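Phospho-2-dehydro-3-deoxyheptonate aldolase (Francisella tularensis, PDB 3TQK) probably catalyses the stereospecific condensation of phosphoenolpyruvate with D-erythrose 4-phosphate to DAHP, the step that opens chorismate biosynthesis. Local coordinates at residues A[92-97]-A[319-324]; A[61-66]-A[102-107]; A[182-187]-A[236-241]; A[274-279]-A[323-328]. All coordinates share one frame; numbering follows the deposited sequence.

Contact 1. Residues A[92-97]-A[319-324]. With MN (manganese (II) ion), chain B.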
# COMPACT_ATOMS: atom_id res chain seq x y z
N PHE A 92 4.40 -15.49 -5.43
CA PHE A 92 5.77 -15.15 -5.80
C PHE A 92 6.41 -14.11 -4.88
O PHE A 92 7.44 -13.52 -5.22
CB PHE A 92 5.82 -14.67 -7.25
CG PHE A 92 5.44 -15.72 -8.25
CD1 PHE A 92 6.18 -16.88 -8.36
CD2 PHE A 92 4.33 -15.55 -9.07
CE1 PHE A 92 5.83 -17.86 -9.29
CE2 PHE A 92 3.98 -16.52 -9.99
CZ PHE A 92 4.74 -17.67 -10.10
N GLU A 93 5.83 -13.91 -3.70
CA GLU A 93 6.30 -12.88 -2.78
C GLU A 93 5.96 -13.27 -1.33
O GLU A 93 4.89 -13.79 -1.05
CB GLU A 93 5.69 -11.52 -3.16
CG GLU A 93 6.41 -10.28 -2.61
CD GLU A 93 5.68 -9.60 -1.44
OE1 GLU A 93 4.86 -10.25 -0.75
OE2 GLU A 93 5.92 -8.39 -1.22
N LYS A 94 6.90 -13.01 -0.43
CA LYS A 94 6.70 -13.24 0.99
C LYS A 94 6.78 -11.91 1.75
O LYS A 94 7.78 -11.20 1.67
CB LYS A 94 7.78 -14.20 1.52
CG LYS A 94 7.75 -14.46 3.03
CD LYS A 94 6.42 -15.05 3.50
CE LYS A 94 6.45 -15.30 5.00
NZ LYS A 94 6.38 -14.03 5.75
N PRO A 95 5.70 -11.55 2.46
CA PRO A 95 5.75 -10.38 3.35
C PRO A 95 6.81 -10.51 4.45
O PRO A 95 6.96 -11.58 5.05
CB PRO A 95 4.35 -10.33 3.98
CG PRO A 95 3.57 -11.52 3.41
CD PRO A 95 4.31 -12.01 2.22
N ARG A 96 7.52 -9.40 4.71
CA ARG A 96 8.54 -9.33 5.76
C ARG A 96 8.32 -8.08 6.63
O ARG A 96 8.08 -7.00 6.10
CB ARG A 96 9.94 -9.25 5.16
CG ARG A 96 10.31 -10.40 4.22
CD ARG A 96 10.49 -11.74 4.96
NE ARG A 96 10.78 -12.83 4.03
CZ ARG A 96 10.96 -14.11 4.38
NH1 ARG A 96 10.88 -14.49 5.65
NH2 ARG A 96 11.22 -15.02 3.44
N THR A 97 8.42 -8.24 7.95
CA THR A 97 8.26 -7.14 8.90
C THR A 97 9.18 -5.96 8.58
O THR A 97 8.75 -4.81 8.60
CB THR A 97 8.53 -7.62 10.35
OG1 THR A 97 7.68 -8.73 10.64
CG2 THR A 97 8.28 -6.51 11.37
N SER A 319 8.59 -26.03 2.31
CA SER A 319 8.49 -24.57 2.30
C SER A 319 9.75 -23.92 2.85
O SER A 319 10.32 -24.35 3.84
CB SER A 319 7.29 -24.08 3.10
OG SER A 319 7.21 -22.66 3.04
N VAL A 320 10.16 -22.85 2.16
CA VAL A 320 11.27 -22.02 2.57
C VAL A 320 10.76 -20.76 3.30
O VAL A 320 11.56 -19.98 3.81
CB VAL A 320 12.09 -21.64 1.31
CG1 VAL A 320 12.01 -20.14 1.01
CG2 VAL A 320 13.51 -22.17 1.43
N THR A 321 9.44 -20.59 3.34
CA THR A 321 8.79 -19.50 4.08
C THR A 321 7.86 -20.10 5.16
O THR A 321 8.35 -20.78 6.07
CB THR A 321 8.04 -18.52 3.11
OG1 THR A 321 7.14 -19.24 2.26
CG2 THR A 321 9.02 -17.75 2.26
N ASP A 322 6.55 -19.87 5.08
CA ASP A 322 5.64 -20.32 6.15
C ASP A 322 5.47 -21.84 6.14
O ASP A 322 5.68 -22.51 5.12
CB ASP A 322 4.26 -19.64 6.05
CG ASP A 322 4.30 -18.11 6.31
OD1 ASP A 322 5.15 -17.63 7.09
OD2 ASP A 322 3.43 -17.41 5.74
N LYS A 323 5.10 -22.38 7.29
CA LYS A 323 4.89 -23.81 7.45
C LYS A 323 3.65 -24.25 6.68
O LYS A 323 2.59 -23.63 6.77
CB LYS A 323 4.79 -24.18 8.93
CG LYS A 323 6.11 -24.02 9.69
CD LYS A 323 5.97 -24.11 11.23
CE LYS A 323 7.34 -24.03 11.91
NZ LYS A 323 7.27 -23.67 13.35
N CYS A 324 3.80 -25.32 5.89
CA CYS A 324 2.71 -25.88 5.10
C CYS A 324 2.40 -27.30 5.57
O CYS A 324 3.29 -28.00 6.07
CB CYS A 324 3.11 -25.92 3.63
SG CYS A 324 3.46 -24.31 2.87
MN MN B . 2.19 -17.69 3.79
O HOH W 1 3.54 -14.55 5.71
O HOH W 2 12.85 -17.40 3.44
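At the manganese site in the mouth of the TIM barrel, Lys94, in the loop after strand 84-89, passes Thr321 and crosses Asp322 in the loop before helix 327-344. Asp322 OD2 binds the manganese ion at 2.3 Å; Cys58, His266 and Glu299 are the other protein ligands. The Lys94 and Thr321 side chains slide past each other in opposite senses, with Lys94 CG 3.6 Å from Thr321 CG2. Bends at chi2 and chi4 (59° and 72°) then fold the lysine across Asp322 at about a right angle and bring CE to 3.4 Å from OD1. The charges stop short of a salt bridge, Lys94 NZ standing 4.0 Å from Asp322 OD1. Instead NZ donates to Pro95 O, in the carbonyl plane, and to a water that in turn donates to Asp322 OD2, a second-shell link to the metal ligand. Thr321 OG1 is hydrogen-bonded to Ser59 OG, while its methyl CG2 also meets Arg96 NH2. The Arg96 guanidinium, with NE given to Trp101 O, has Lys94 CG over one face near the rim. A second water accepts from Arg96 NH2 and donates to Val320 O, each at 2.9 Å.

Contact 2. Residues A[61-66]-A[102-107]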
# COMPACT_ATOMS: atom_id res chain seq x y z
N HIS A 61 9.49 -21.24 -4.59
CA HIS A 61 10.94 -21.05 -4.71
C HIS A 61 11.58 -22.08 -5.64
O HIS A 61 12.73 -21.91 -6.03
CB HIS A 61 11.59 -21.08 -3.32
CG HIS A 61 11.83 -22.45 -2.77
ND1 HIS A 61 10.87 -23.14 -2.06
CD2 HIS A 61 12.92 -23.24 -2.81
CE1 HIS A 61 11.37 -24.31 -1.70
NE2 HIS A 61 12.61 -24.40 -2.13
N ASP A 62 10.83 -23.12 -6.01
CA ASP A 62 11.33 -24.23 -6.82
C ASP A 62 10.26 -24.62 -7.84
O ASP A 62 9.34 -25.39 -7.52
CB ASP A 62 11.69 -25.41 -5.91
CG ASP A 62 12.31 -26.57 -6.66
OD1 ASP A 62 12.51 -26.48 -7.89
OD2 ASP A 62 12.61 -27.59 -6.00
N PRO A 63 10.36 -24.08 -9.08
CA PRO A 63 9.33 -24.31 -10.10
C PRO A 63 9.15 -25.78 -10.48
O PRO A 63 8.03 -26.20 -10.76
CB PRO A 63 9.83 -23.51 -11.31
CG PRO A 63 10.83 -22.52 -10.74
CD PRO A 63 11.44 -23.19 -9.56
N ALA A 64 10.24 -26.55 -10.49
CA ALA A 64 10.16 -27.99 -10.72
C ALA A 64 9.38 -28.70 -9.62
O ALA A 64 8.58 -29.61 -9.91
CB ALA A 64 11.57 -28.61 -10.86
N ALA A 65 9.60 -28.32 -8.37
CA ALA A 65 8.82 -28.88 -7.26
C ALA A 65 7.36 -28.45 -7.38
O ALA A 65 6.46 -29.23 -7.09
CB ALA A 65 9.41 -28.46 -5.92
N ALA A 66 7.12 -27.22 -7.82
CA ALA A 66 5.77 -26.73 -8.06
C ALA A 66 5.02 -27.56 -9.12
O ALA A 66 3.84 -27.86 -8.96
CB ALA A 66 5.81 -25.26 -8.46
N LYS A 102 12.51 -11.58 -0.46
CA LYS A 102 11.21 -11.06 -0.86
C LYS A 102 10.39 -12.10 -1.60
O LYS A 102 9.16 -11.98 -1.68
CB LYS A 102 11.36 -9.83 -1.77
CG LYS A 102 11.10 -8.46 -1.13
CD LYS A 102 12.39 -7.72 -0.72
CE LYS A 102 12.30 -6.23 -1.07
NZ LYS A 102 13.57 -5.49 -0.97
N GLY A 103 11.04 -13.09 -2.20
CA GLY A 103 10.33 -14.05 -3.02
C GLY A 103 10.98 -14.32 -4.36
O GLY A 103 12.04 -13.80 -4.66
N PHE A 104 10.31 -15.15 -5.15
CA PHE A 104 10.88 -15.73 -6.36
C PHE A 104 11.05 -14.70 -7.49
O PHE A 104 12.02 -14.76 -8.23
CB PHE A 104 10.03 -16.91 -6.84
CG PHE A 104 10.61 -17.66 -8.01
CD1 PHE A 104 10.08 -17.50 -9.28
CD2 PHE A 104 11.68 -18.51 -7.84
CE1 PHE A 104 10.61 -18.18 -10.37
CE2 PHE A 104 12.23 -19.20 -8.92
CZ PHE A 104 11.69 -19.03 -10.20
N ILE A 105 10.11 -13.78 -7.61
CA ILE A 105 10.27 -12.72 -8.61
C ILE A 105 11.46 -11.82 -8.29
O ILE A 105 12.26 -11.50 -9.16
CB ILE A 105 8.96 -11.91 -8.79
CG1 ILE A 105 7.93 -12.76 -9.56
CG2 ILE A 105 9.20 -10.61 -9.52
CD1 ILE A 105 6.52 -12.14 -9.63
N ASN A 106 11.59 -11.42 -7.03
CA ASN A 106 12.64 -10.48 -6.63
C ASN A 106 14.03 -11.10 -6.69
O ASN A 106 14.99 -10.42 -7.03
CB ASN A 106 12.37 -9.95 -5.21
CG ASN A 106 13.28 -8.77 -4.83
OD1 ASN A 106 13.12 -7.67 -5.34
ND2 ASN A 106 14.23 -9.01 -3.93
N ASP A 107 14.12 -12.39 -6.39
CA ASP A 107 15.41 -13.04 -6.27
C ASP A 107 15.26 -14.55 -6.48
O ASP A 107 15.38 -15.32 -5.52
CB ASP A 107 16.00 -12.70 -4.90
CG ASP A 107 17.40 -13.22 -4.70
OD1 ASP A 107 18.19 -13.33 -5.67
OD2 ASP A 107 17.72 -13.49 -3.54
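His61 and Phe104 bring their backbones to a CA-CA separation of 5.6 Å where the start of helix 63-80 passes the loop between strand 84-89 and helix 116-132. The contact thus joins the helix after strand 51-56 of the TIM barrel to the loop after the next barrel strand. Phe104 opens a short run of helical backbone angles, and Asp107 N closes that turn on Gly103 O. On the opposing side Asp62 takes the N-cap position, its OD1 accepting a weak capping bond from Ala65 N, and Pro63 begins the helix.

The Phe104 ring makes most of the contact. With CG anti to its backbone N (chi1 -175°), Phe104 sends its ring out toward the helix start, where the CZ end lies 3.6 Å from Pro63 CG. CE2 lies between the two partners, and CD2 stands 4.0 Å from His61 O. Both approach the ring obliquely, and His61 takes part through its backbone, with CA and O nearest the ring. Leu122 of helix 116-132 also touches Phe104. Since no hydrogen bond joins the two segments, their cohesion rests on van der Waals contact, mainly apolar, between proline and phenylalanine carbons.

Contact 3. Residues A[182-187]-A[236-241]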
# COMPACT_ATOMS: atom_id res chain seq x y z
N PHE A 182 -9.79 -9.67 -0.94
CA PHE A 182 -9.06 -8.68 -0.16
C PHE A 182 -8.96 -9.16 1.28
O PHE A 182 -9.97 -9.35 1.96
CB PHE A 182 -9.80 -7.34 -0.14
CG PHE A 182 -9.87 -6.65 -1.48
CD1 PHE A 182 -10.75 -7.09 -2.45
CD2 PHE A 182 -9.09 -5.55 -1.75
CE1 PHE A 182 -10.84 -6.43 -3.69
CE2 PHE A 182 -9.18 -4.88 -2.99
CZ PHE A 182 -10.05 -5.33 -3.94
N LYS A 183 -7.73 -9.31 1.76
CA LYS A 183 -7.50 -9.78 3.12
C LYS A 183 -7.84 -8.70 4.14
O LYS A 183 -7.66 -7.51 3.88
CB LYS A 183 -6.05 -10.25 3.27
CG LYS A 183 -5.78 -11.53 2.48
CD LYS A 183 -4.56 -12.30 2.98
CE LYS A 183 -4.83 -13.80 3.00
NZ LYS A 183 -3.71 -14.56 3.64
N ASN A 184 -8.35 -9.09 5.30
CA ASN A 184 -8.55 -8.12 6.37
C ASN A 184 -7.19 -7.63 6.84
O ASN A 184 -6.16 -8.19 6.46
CB ASN A 184 -9.42 -8.67 7.50
CG ASN A 184 -8.74 -9.75 8.31
OD1 ASN A 184 -7.82 -9.48 9.09
ND2 ASN A 184 -9.23 -10.97 8.18
N ALA A 185 -7.19 -6.54 7.60
CA ALA A 185 -5.95 -5.89 8.00
C ALA A 185 -5.13 -6.74 8.98
O ALA A 185 -5.67 -7.60 9.67
CB ALA A 185 -6.25 -4.51 8.60
N THR A 186 -3.82 -6.45 9.07
CA THR A 186 -2.94 -7.22 9.95
C THR A 186 -3.39 -7.14 11.42
O THR A 186 -3.17 -8.08 12.18
CB THR A 186 -1.46 -6.80 9.82
OG1 THR A 186 -1.30 -5.43 10.21
CG2 THR A 186 -0.97 -6.98 8.38
N ASN A 187 -4.05 -6.04 11.79
CA ASN A 187 -4.61 -5.87 13.15
C ASN A 187 -5.92 -6.64 13.39
O ASN A 187 -6.38 -6.75 14.53
CB ASN A 187 -4.86 -4.38 13.44
CG ASN A 187 -5.80 -3.75 12.44
OD1 ASN A 187 -6.90 -4.23 12.23
ND2 ASN A 187 -5.35 -2.70 11.78
N GLY A 236 -6.98 -11.52 16.97
CA GLY A 236 -7.17 -12.96 17.12
C GLY A 236 -7.85 -13.56 15.91
O GLY A 236 -8.29 -12.84 15.01
N PRO A 237 -7.96 -14.90 15.87
CA PRO A 237 -8.57 -15.58 14.72
C PRO A 237 -10.02 -15.14 14.45
O PRO A 237 -10.78 -14.93 15.39
CB PRO A 237 -8.50 -17.07 15.11
CG PRO A 237 -7.45 -17.15 16.20
CD PRO A 237 -7.55 -15.84 16.93
N ASN A 238 -10.37 -15.00 13.18
CA ASN A 238 -11.71 -14.57 12.78
C ASN A 238 -12.40 -15.54 11.82
O ASN A 238 -13.06 -15.13 10.87
CB ASN A 238 -11.68 -13.14 12.20
CG ASN A 238 -10.71 -12.98 11.01
OD1 ASN A 238 -10.27 -13.95 10.40
ND2 ASN A 238 -10.40 -11.72 10.68
N PHE A 239 -12.25 -16.84 12.10
CA PHE A 239 -12.85 -17.89 11.28
C PHE A 239 -14.21 -18.34 11.80
O PHE A 239 -14.95 -18.99 11.06
CB PHE A 239 -11.91 -19.10 11.17
CG PHE A 239 -11.61 -19.78 12.48
CD1 PHE A 239 -10.42 -19.53 13.15
CD2 PHE A 239 -12.51 -20.67 13.05
CE1 PHE A 239 -10.13 -20.15 14.36
CE2 PHE A 239 -12.24 -21.28 14.26
CZ PHE A 239 -11.05 -21.02 14.92
N SER A 240 -14.54 -18.00 13.05
CA SER A 240 -15.78 -18.47 13.68
C SER A 240 -17.05 -17.90 13.04
O SER A 240 -17.02 -16.89 12.35
CB SER A 240 -15.80 -18.12 15.17
OG SER A 240 -16.10 -16.75 15.38
N LYS A 241 -18.16 -18.57 13.32
CA LYS A 241 -19.50 -18.14 12.88
C LYS A 241 -19.78 -16.68 13.25
O LYS A 241 -20.23 -15.92 12.40
CB LYS A 241 -20.55 -19.08 13.50
CG LYS A 241 -22.02 -18.76 13.16
CD LYS A 241 -22.36 -19.00 11.71
CE LYS A 241 -23.88 -19.16 11.53
NZ LYS A 241 -24.28 -19.43 10.11
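Asn184 and Asn238 carry the whole of the close contact between the end of strand 179-183 and the loop leading into helix 241-253. Their CA atoms are 9.6 Å apart, so both side chains are needed to span the gap, and they do so from opposite directions with amide planes 87° apart. In each residue CG sits between the backbone N and the carbonyl carbon (chi1 69° in Asn184, 56° in Asn238), which aims the amides at one another. As modelled, Asn184 ND2 lies 2.9 Å from Asn238 ND2; the Asn184 amide is probably turned over, and with it turned back this may be a hydrogen bond. The orientation of Asn238 is better supported, because its OD1 accepts from Gly232 N and, weakly, from Asn268 ND2, leaving ND2 directed at Asn184. Leu230 of strand 226-230 touches both asparagines.

Away from this buried pair the two segments diverge quickly. The Asn187 side chain comes no closer than 8.2 Å to the opposing loop, while the preceding Thr186 uses OG1 to bond Glu165 of the second subunit. At the other end Ser240 occupies the N-cap of helix 241-253, its OG bonded to His243, and Lys241 beyond it is exposed to solvent. Backbone bonds tie Asn184 to Ile229 on strand 226-230, next to the strand that Asn184 follows. The contact thus joins the chain just past the C-terminal ends of two adjacent parallel strands of the TIM barrel, 179-183 and 226-230, at the end where this enzyme's manganese lies.

Contact 4. Residues A[274-279]-A[323-328]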
# COMPACT_ATOMS: atom_id res chain seq x y z
N SER A 274 -0.16 -27.29 11.74
CA SER A 274 -0.94 -28.41 12.28
C SER A 274 -2.28 -27.97 12.89
O SER A 274 -3.01 -28.80 13.45
CB SER A 274 -0.13 -29.15 13.34
OG SER A 274 0.17 -28.28 14.42
N LYS A 275 -2.57 -26.67 12.82
CA LYS A 275 -3.85 -26.12 13.27
C LYS A 275 -4.80 -25.87 12.10
O LYS A 275 -5.99 -25.65 12.32
CB LYS A 275 -3.65 -24.81 14.04
CG LYS A 275 -3.01 -24.95 15.41
CD LYS A 275 -3.99 -25.44 16.49
CE LYS A 275 -4.57 -24.29 17.33
NZ LYS A 275 -5.09 -24.77 18.66
N GLN A 276 -4.27 -25.87 10.87
CA GLN A 276 -5.10 -25.56 9.68
C GLN A 276 -6.31 -26.47 9.62
O GLN A 276 -7.44 -26.01 9.39
CB GLN A 276 -4.29 -25.70 8.38
CG GLN A 276 -3.29 -24.56 8.13
CD GLN A 276 -2.66 -24.62 6.74
OE1 GLN A 276 -3.31 -24.32 5.74
NE2 GLN A 276 -1.38 -24.99 6.68
N ILE A 277 -6.07 -27.76 9.86
CA ILE A 277 -7.12 -28.78 9.80
C ILE A 277 -8.19 -28.59 10.87
O ILE A 277 -9.32 -29.01 10.67
CB ILE A 277 -6.52 -30.22 9.89
CG1 ILE A 277 -7.49 -31.25 9.29
CG2 ILE A 277 -6.14 -30.60 11.33
CD1 ILE A 277 -6.89 -32.64 9.10
N SER A 278 -7.85 -27.96 11.99
CA SER A 278 -8.85 -27.78 13.05
C SER A 278 -9.65 -26.51 12.79
O SER A 278 -10.85 -26.47 13.07
CB SER A 278 -8.21 -27.79 14.44
OG SER A 278 -7.59 -26.56 14.75
N VAL A 279 -9.01 -25.48 12.23
CA VAL A 279 -9.73 -24.31 11.71
C VAL A 279 -10.69 -24.76 10.60
O VAL A 279 -11.84 -24.33 10.58
CB VAL A 279 -8.77 -23.22 11.18
CG1 VAL A 279 -9.54 -22.14 10.39
CG2 VAL A 279 -7.99 -22.59 12.34
N LYS A 323 5.10 -22.38 7.29
CA LYS A 323 4.89 -23.81 7.45
C LYS A 323 3.65 -24.25 6.68
O LYS A 323 2.59 -23.63 6.77
CB LYS A 323 4.79 -24.18 8.93
CG LYS A 323 6.11 -24.02 9.69
CD LYS A 323 5.97 -24.11 11.23
CE LYS A 323 7.34 -24.03 11.91
NZ LYS A 323 7.27 -23.67 13.35
N CYS A 324 3.80 -25.32 5.89
CA CYS A 324 2.71 -25.88 5.10
C CYS A 324 2.40 -27.30 5.57
O CYS A 324 3.29 -28.00 6.07
CB CYS A 324 3.11 -25.92 3.63
SG CYS A 324 3.46 -24.31 2.87
N VAL A 325 1.15 -27.72 5.40
CA VAL A 325 0.79 -29.13 5.57
C VAL A 325 1.29 -29.95 4.37
O VAL A 325 1.48 -29.40 3.29
CB VAL A 325 -0.73 -29.34 5.78
CG1 VAL A 325 -1.21 -28.55 6.98
CG2 VAL A 325 -1.53 -28.95 4.53
N ASP A 326 1.54 -31.24 4.57
CA ASP A 326 1.92 -32.10 3.44
C ASP A 326 0.68 -32.45 2.59
O ASP A 326 -0.44 -32.09 2.95
CB ASP A 326 2.73 -33.34 3.89
CG ASP A 326 1.97 -34.25 4.86
OD1 ASP A 326 0.78 -34.54 4.62
OD2 ASP A 326 2.60 -34.71 5.84
N PHE A 327 0.90 -33.11 1.45
CA PHE A 327 -0.18 -33.42 0.51
C PHE A 327 -1.18 -34.43 1.06
O PHE A 327 -2.39 -34.31 0.84
CB PHE A 327 0.38 -33.93 -0.82
CG PHE A 327 -0.63 -33.91 -1.93
CD1 PHE A 327 -0.92 -32.72 -2.59
CD2 PHE A 327 -1.30 -35.06 -2.30
CE1 PHE A 327 -1.85 -32.69 -3.62
CE2 PHE A 327 -2.24 -35.04 -3.33
CZ PHE A 327 -2.51 -33.85 -3.98
N GLU A 328 -0.67 -35.45 1.75
CA GLU A 328 -1.51 -36.45 2.39
C GLU A 328 -2.56 -35.76 3.24
O GLU A 328 -3.75 -36.05 3.11
CB GLU A 328 -0.64 -37.38 3.24
CG GLU A 328 -1.37 -38.50 3.97
CD GLU A 328 -0.40 -39.41 4.71
OE1 GLU A 328 0.80 -39.08 4.74
OE2 GLU A 328 -0.84 -40.45 5.25
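Side-chain packing between the start of helix 276-289 and the segment leading into helix 327-344 brings Gln276 against Val325 on the outside of the barrel wall. The glutamine points at the opposing segment with CG beside its backbone N (chi1 -74°) and then runs extended, and the Gln276 and Val325 side chains cross at a slant. NE2 does the touching, 3.6 Å from Val325 CG1, and CD follows at 4.2 Å. The same nitrogen passes 4.2 Å from Lys323 O without a hydrogen bond between them.

In the eight-stranded barrel these two helices are the last in the chain, and strand 293-299 follows the first of them. Gln276 OE1 accepts from Glu299 N on that strand, while Val325 makes backbone bonds to Glu299 and Asn301; the two residues in contact thus both hold the main chain around a manganese ligand. Met333 of helix 327-344 also packs on Gln276, and Ile277 reaches Glu329 and Met336 of that helix. Both helices begin close to the contact. Near the first, Lys275 O accepts from Ser278 N and Val279 N, each 3.0 Å away; in the second, Asp326 is the N-cap residue, and its OD1 accepts from Glu329 N.

Overall arrangement
All four contacts belong to one TIM barrel, yet their chemistry follows their position. Contact 1 is partly buried and polar at the metal, with two waters joining its loops; contact 2, also partly buried, is apolar and touches it through Lys94 N and Lys102 O, a probable hydrogen bond, because both draw on the long loop after strand 84-89. Contacts 3 and 4 are buried, the former an amide pair and the latter amide against valine, and Phe239 meets Val279 between them. Contacts 1 and 4 share Lys323 and Cys324, so one continuous stretch of chain, 319-328, runs from the metal ligand to helix 327-344. Segments of contacts 1, 2 and 3 reach the second subunit; those of contact 4 do not.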